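Local coordinates for protein angel homolog 2 (Homo sapiens, PDB 6RW0) that acts as a 2',3'-cyclic phosphatase of the CCR4 deadenylase family and probably binds the 3' untranslated regions of mRNA, at residues V339-F344 / R394-T399; V352-H356 / D417-L421. All coordinates share one frame; numbering follows the deposited sequence.

Contact 1 of 2, residues V339-F344 / R394-T399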
# COMPACT_ATOMS: atom_id res chain seq x y z
N VAL A 339 8.67 -6.88 2.79
CA VAL A 339 9.83 -6.92 1.90
C VAL A 339 11.01 -6.17 2.52
O VAL A 339 12.14 -6.66 2.51
CB VAL A 339 9.48 -6.37 0.51
CG1 VAL A 339 10.76 -6.06 -0.30
CG2 VAL A 339 8.60 -7.37 -0.23
N TYR A 340 10.75 -4.97 3.03
CA TYR A 340 11.79 -4.12 3.59
C TYR A 340 11.88 -4.26 5.10
O TYR A 340 10.90 -4.57 5.78
CB TYR A 340 11.50 -2.68 3.20
CG TYR A 340 11.63 -2.45 1.71
CD1 TYR A 340 12.86 -2.19 1.15
CD2 TYR A 340 10.53 -2.52 0.87
CE1 TYR A 340 12.99 -1.97 -0.22
CE2 TYR A 340 10.66 -2.32 -0.49
CZ TYR A 340 11.89 -2.04 -1.03
OH TYR A 340 11.99 -1.82 -2.39
N SER A 341 13.10 -4.07 5.61
CA SER A 341 13.38 -4.20 7.03
C SER A 341 13.37 -2.87 7.78
O SER A 341 13.43 -2.88 9.01
CB SER A 341 14.73 -4.90 7.24
OG SER A 341 15.78 -4.07 6.79
N HIS A 342 13.28 -1.75 7.08
CA HIS A 342 12.94 -0.43 7.60
C HIS A 342 14.11 0.32 8.23
O HIS A 342 13.97 1.51 8.51
CB HIS A 342 11.75 -0.45 8.59
CG HIS A 342 10.61 -1.29 8.11
ND1 HIS A 342 10.02 -1.09 6.89
CD2 HIS A 342 9.99 -2.35 8.67
CE1 HIS A 342 9.06 -1.99 6.72
NE2 HIS A 342 9.03 -2.77 7.78
N TYR A 343 15.27 -0.31 8.42
CA TYR A 343 16.44 0.35 9.00
C TYR A 343 17.66 -0.17 8.26
O TYR A 343 17.72 -1.35 7.91
CB TYR A 343 16.55 0.04 10.51
CG TYR A 343 15.29 0.42 11.26
CD1 TYR A 343 15.09 1.72 11.71
CD2 TYR A 343 14.28 -0.51 11.49
CE1 TYR A 343 13.93 2.08 12.37
CE2 TYR A 343 13.11 -0.16 12.16
CZ TYR A 343 12.94 1.14 12.59
OH TYR A 343 11.79 1.51 13.25
N PHE A 344 18.63 0.70 8.01
CA PHE A 344 19.85 0.24 7.36
C PHE A 344 20.72 -0.50 8.37
O PHE A 344 20.93 0.00 9.48
CB PHE A 344 20.58 1.39 6.68
CG PHE A 344 19.83 1.93 5.50
CD1 PHE A 344 19.93 1.34 4.25
CD2 PHE A 344 18.96 2.99 5.66
CE1 PHE A 344 19.19 1.82 3.18
CE2 PHE A 344 18.22 3.47 4.59
CZ PHE A 344 18.34 2.89 3.36
N ARG A 394 15.16 -7.12 -3.52
CA ARG A 394 14.39 -5.89 -3.33
C ARG A 394 15.25 -4.72 -3.77
O ARG A 394 16.48 -4.78 -3.76
CB ARG A 394 13.97 -5.71 -1.88
CG ARG A 394 15.13 -5.57 -0.92
CD ARG A 394 14.67 -5.62 0.53
NE ARG A 394 15.85 -5.59 1.38
CZ ARG A 394 15.94 -6.14 2.58
NH1 ARG A 394 14.91 -6.76 3.13
NH2 ARG A 394 17.08 -6.04 3.25
N LEU A 395 14.59 -3.63 -4.15
CA LEU A 395 15.28 -2.41 -4.59
C LEU A 395 15.46 -1.51 -3.37
O LEU A 395 14.49 -0.99 -2.83
CB LEU A 395 14.48 -1.68 -5.66
CG LEU A 395 15.17 -0.45 -6.26
CD1 LEU A 395 16.36 -0.93 -7.07
CD2 LEU A 395 14.23 0.37 -7.09
N SER A 396 16.71 -1.30 -2.97
CA SER A 396 16.96 -0.66 -1.69
C SER A 396 16.39 0.76 -1.65
O SER A 396 16.32 1.47 -2.66
CB SER A 396 18.45 -0.65 -1.38
OG SER A 396 19.18 0.12 -2.32
N LEU A 397 15.98 1.19 -0.45
CA LEU A 397 15.34 2.49 -0.19
C LEU A 397 16.44 3.50 0.21
O LEU A 397 17.60 3.19 0.04
CB LEU A 397 14.26 2.24 0.88
CG LEU A 397 12.93 1.73 0.33
CD1 LEU A 397 12.04 1.30 1.48
CD2 LEU A 397 12.24 2.78 -0.51
N LEU A 398 16.06 4.69 0.61
CA LEU A 398 16.98 5.78 0.96
C LEU A 398 16.62 6.33 2.33
O LEU A 398 15.61 5.99 2.87
CB LEU A 398 16.85 6.86 -0.11
CG LEU A 398 17.16 6.43 -1.53
CD1 LEU A 398 16.84 7.55 -2.49
CD2 LEU A 398 18.61 6.00 -1.68
N THR A 399 17.52 7.12 2.87
CA THR A 399 17.30 7.82 4.15
C THR A 399 16.71 9.20 3.89
O THR A 399 16.73 9.67 2.77
CB THR A 399 18.60 7.95 4.95
OG1 THR A 399 19.41 8.87 4.24
CG2 THR A 399 19.32 6.64 5.14

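Contact 2 of 2, residues V352-H356 / D417-L421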
# COMPACT_ATOMS: atom_id res chain seq x y z
N VAL A 352 13.10 5.61 4.49
CA VAL A 352 11.89 6.40 4.25
C VAL A 352 11.35 6.05 2.88
O VAL A 352 12.09 5.60 1.99
CB VAL A 352 12.10 7.93 4.40
CG1 VAL A 352 12.64 8.26 5.78
CG2 VAL A 352 12.99 8.47 3.29
N THR A 353 10.04 6.22 2.71
CA THR A 353 9.36 6.03 1.43
C THR A 353 8.67 7.30 0.94
O THR A 353 8.12 7.30 -0.17
CB THR A 353 8.35 4.87 1.48
OG1 THR A 353 7.24 5.18 2.33
CG2 THR A 353 9.02 3.60 1.95
N THR A 354 8.66 8.37 1.73
CA THR A 354 8.04 9.65 1.36
C THR A 354 8.86 10.76 2.00
O THR A 354 9.44 10.56 3.07
CB THR A 354 6.57 9.67 1.79
OG1 THR A 354 5.91 10.82 1.25
CG2 THR A 354 6.41 9.70 3.30
N CYS A 355 8.94 11.92 1.34
CA CYS A 355 9.78 13.01 1.86
C CYS A 355 9.35 14.36 1.28
O CYS A 355 9.87 14.79 0.25
CB CYS A 355 11.25 12.79 1.59
SG CYS A 355 12.36 14.08 2.30
N HIS A 356 8.46 15.05 1.99
CA HIS A 356 8.08 16.40 1.59
C HIS A 356 8.32 17.39 2.73
O HIS A 356 9.02 17.06 3.69
CB HIS A 356 6.65 16.44 1.03
CG HIS A 356 5.59 15.97 1.98
ND1 HIS A 356 5.46 16.45 3.26
CD2 HIS A 356 4.57 15.10 1.79
CE1 HIS A 356 4.42 15.88 3.84
NE2 HIS A 356 3.86 15.05 2.97
N ASP A 417 6.16 12.43 -4.48
CA ASP A 417 6.63 12.61 -3.11
C ASP A 417 6.85 11.28 -2.39
O ASP A 417 7.25 11.28 -1.22
CB ASP A 417 5.77 13.59 -2.29
CG ASP A 417 4.34 13.17 -2.13
OD1 ASP A 417 3.88 12.27 -2.85
OD2 ASP A 417 3.66 13.78 -1.27
N HIS A 418 6.63 10.16 -3.07
CA HIS A 418 7.00 8.85 -2.57
C HIS A 418 8.04 8.22 -3.48
O HIS A 418 8.19 8.60 -4.65
CB HIS A 418 5.81 7.89 -2.51
CG HIS A 418 4.74 8.31 -1.57
ND1 HIS A 418 4.39 7.57 -0.46
CD2 HIS A 418 3.95 9.40 -1.56
CE1 HIS A 418 3.42 8.19 0.19
NE2 HIS A 418 3.13 9.31 -0.46
N LEU A 419 8.78 7.22 -2.93
CA LEU A 419 9.62 6.37 -3.74
C LEU A 419 8.90 5.08 -4.11
O LEU A 419 8.10 4.57 -3.32
CB LEU A 419 10.87 5.96 -2.95
CG LEU A 419 11.81 7.09 -2.56
CD1 LEU A 419 12.92 6.56 -1.64
CD2 LEU A 419 12.41 7.74 -3.77
N PRO A 420 9.16 4.52 -5.29
CA PRO A 420 8.58 3.21 -5.61
C PRO A 420 9.30 2.09 -4.87
O PRO A 420 10.53 2.11 -4.72
CB PRO A 420 8.79 3.08 -7.13
CG PRO A 420 9.99 3.94 -7.40
CD PRO A 420 9.93 5.09 -6.42
N LEU A 421 8.53 1.12 -4.40
CA LEU A 421 9.04 -0.10 -3.79
C LEU A 421 9.01 -1.19 -4.84
O LEU A 421 8.11 -1.22 -5.69
CB LEU A 421 8.14 -0.50 -2.61
CG LEU A 421 8.35 0.27 -1.30
CD1 LEU A 421 8.07 1.76 -1.41
CD2 LEU A 421 7.48 -0.34 -0.18

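Contact 1 of 2, residues V339-F344 / R394-T399
Tyr340 and Arg394 supply the two hydrogen bonds between residues 339-344 and 394-399. The phenol OH of Tyr340 donates to Leu395 O at 2.7 Å. It comes in tilted from the carbonyl plane, and the carbonyl oxygen lies at the edge of the ring. The same OH is also hydrogen-bonded to the backbone N of Leu422, and Leu395 O to Arg18. In the other bond, Arg394 NH1 reaches Val339 O at 2.8 Å. The acceptor lies near the guanidinium plane, NH1 lies in the carbonyl plane, and the angle at hydrogen is 152°. The Arg394 chain is extended from CG to NE and runs antiparallel to the Tyr340 side chain. Its NE forms a salt bridge with Glu21.

These bonds join two parts of the DNase I-like fold. Residues 339-344 follow strand 336-338 of one sheet, while residues 394-399 leave the end of strand 390-395 of the other.

The apolar contacts centre on the Tyr340 ring. Leu397 CD1 sits over one face, 3.7 Å from the centroid, in a CH-pi contact. Val339 CG1 lies over the opposite face. Tyr340 CG is turned anti to its own carbonyl carbon (chi1 -66°), which leads the ring across the Leu397 side chain at about a right angle. A phenylalanine here would keep the ring between Leu397 and Val339 but would probably leave Leu395 O and Leu422 N without their shared hydroxyl partner. Val339 CG1 also packs on Arg394 CB at 3.6 Å. Further along, Phe344 points its CZ corner at the backbone, 3.4 Å from Leu397 O. Phe344 CE2 meets the Thr399 CG2 methyl at 3.4 Å. Thr399 is the N-cap of helix 400-405.

Contact 2 of 2, residues V352-H356 / D417-L421
Thr354 and His418 extend alongside each other in one direction. Thr354 OG1 is anti to the backbone N (chi1 -171°), which sets it 3.6 Å above the centre of the His418 ring. CB of Thr354 is 3.8 Å from the ring centroid, a CH-pi contact over the same face. The hydroxyl donates to Asp417 O at 2.8 Å, from above the carbonyl plane. Cys355 N donates to the same oxygen at 3.1 Å, nearly along the C=O axis, so two donors grip it.

His356 and Asp417 also run alongside each other. The imidazole turns its CD2 edge to Asp417 OD2 at 3.5 Å, with ring and carboxylate planes 28° apart. OD2 is bonded to Tyr72, and His356 ND1 to Arg358 N.

The backbones run roughly antiparallel and are bridged once, at Thr354 and His418. Leu419 N donates to Thr353 O at 2.8 Å. Thr353 and Thr354 both face Ile361 of strand 359-369, a classic beta bulge. The side chains of Thr353 and Leu421 meet at about a right angle.

His418 ND1 and Thr353 OG1 share Asp364 OD2. The His418 side chain lies about 4 Å from the bound magnesium ion. The Asp364 bond and Thr354 packing probably hold the imidazole in one rotation. His418 with Asp364 is consistent with the histidine-aspartate dyad of DNase I-like active sites.

Overall arrangement
From the N terminus, the four segments come in the order 339-344, 352-356, 394-399 and 417-421. Contact 1 closes a loop of 49 residues and contact 2 one of 60. The two loops cross, because the second begins before the first has ended. Their centres lie 11 Å apart and they touch directly. Val352 N and Leu398 O probably form a hydrogen bond at 3.0 Å. Tyr340 CE2 packs on Leu421 CG at 3.6 Å. Contact 1 ties the loop after strand 336-338 to the end of strand 390-395. Contact 2 joins strand 354-356 to the loop that leads into strand 421-428. Together they link the two sheets; His418 of contact 2 lies near the magnesium ion.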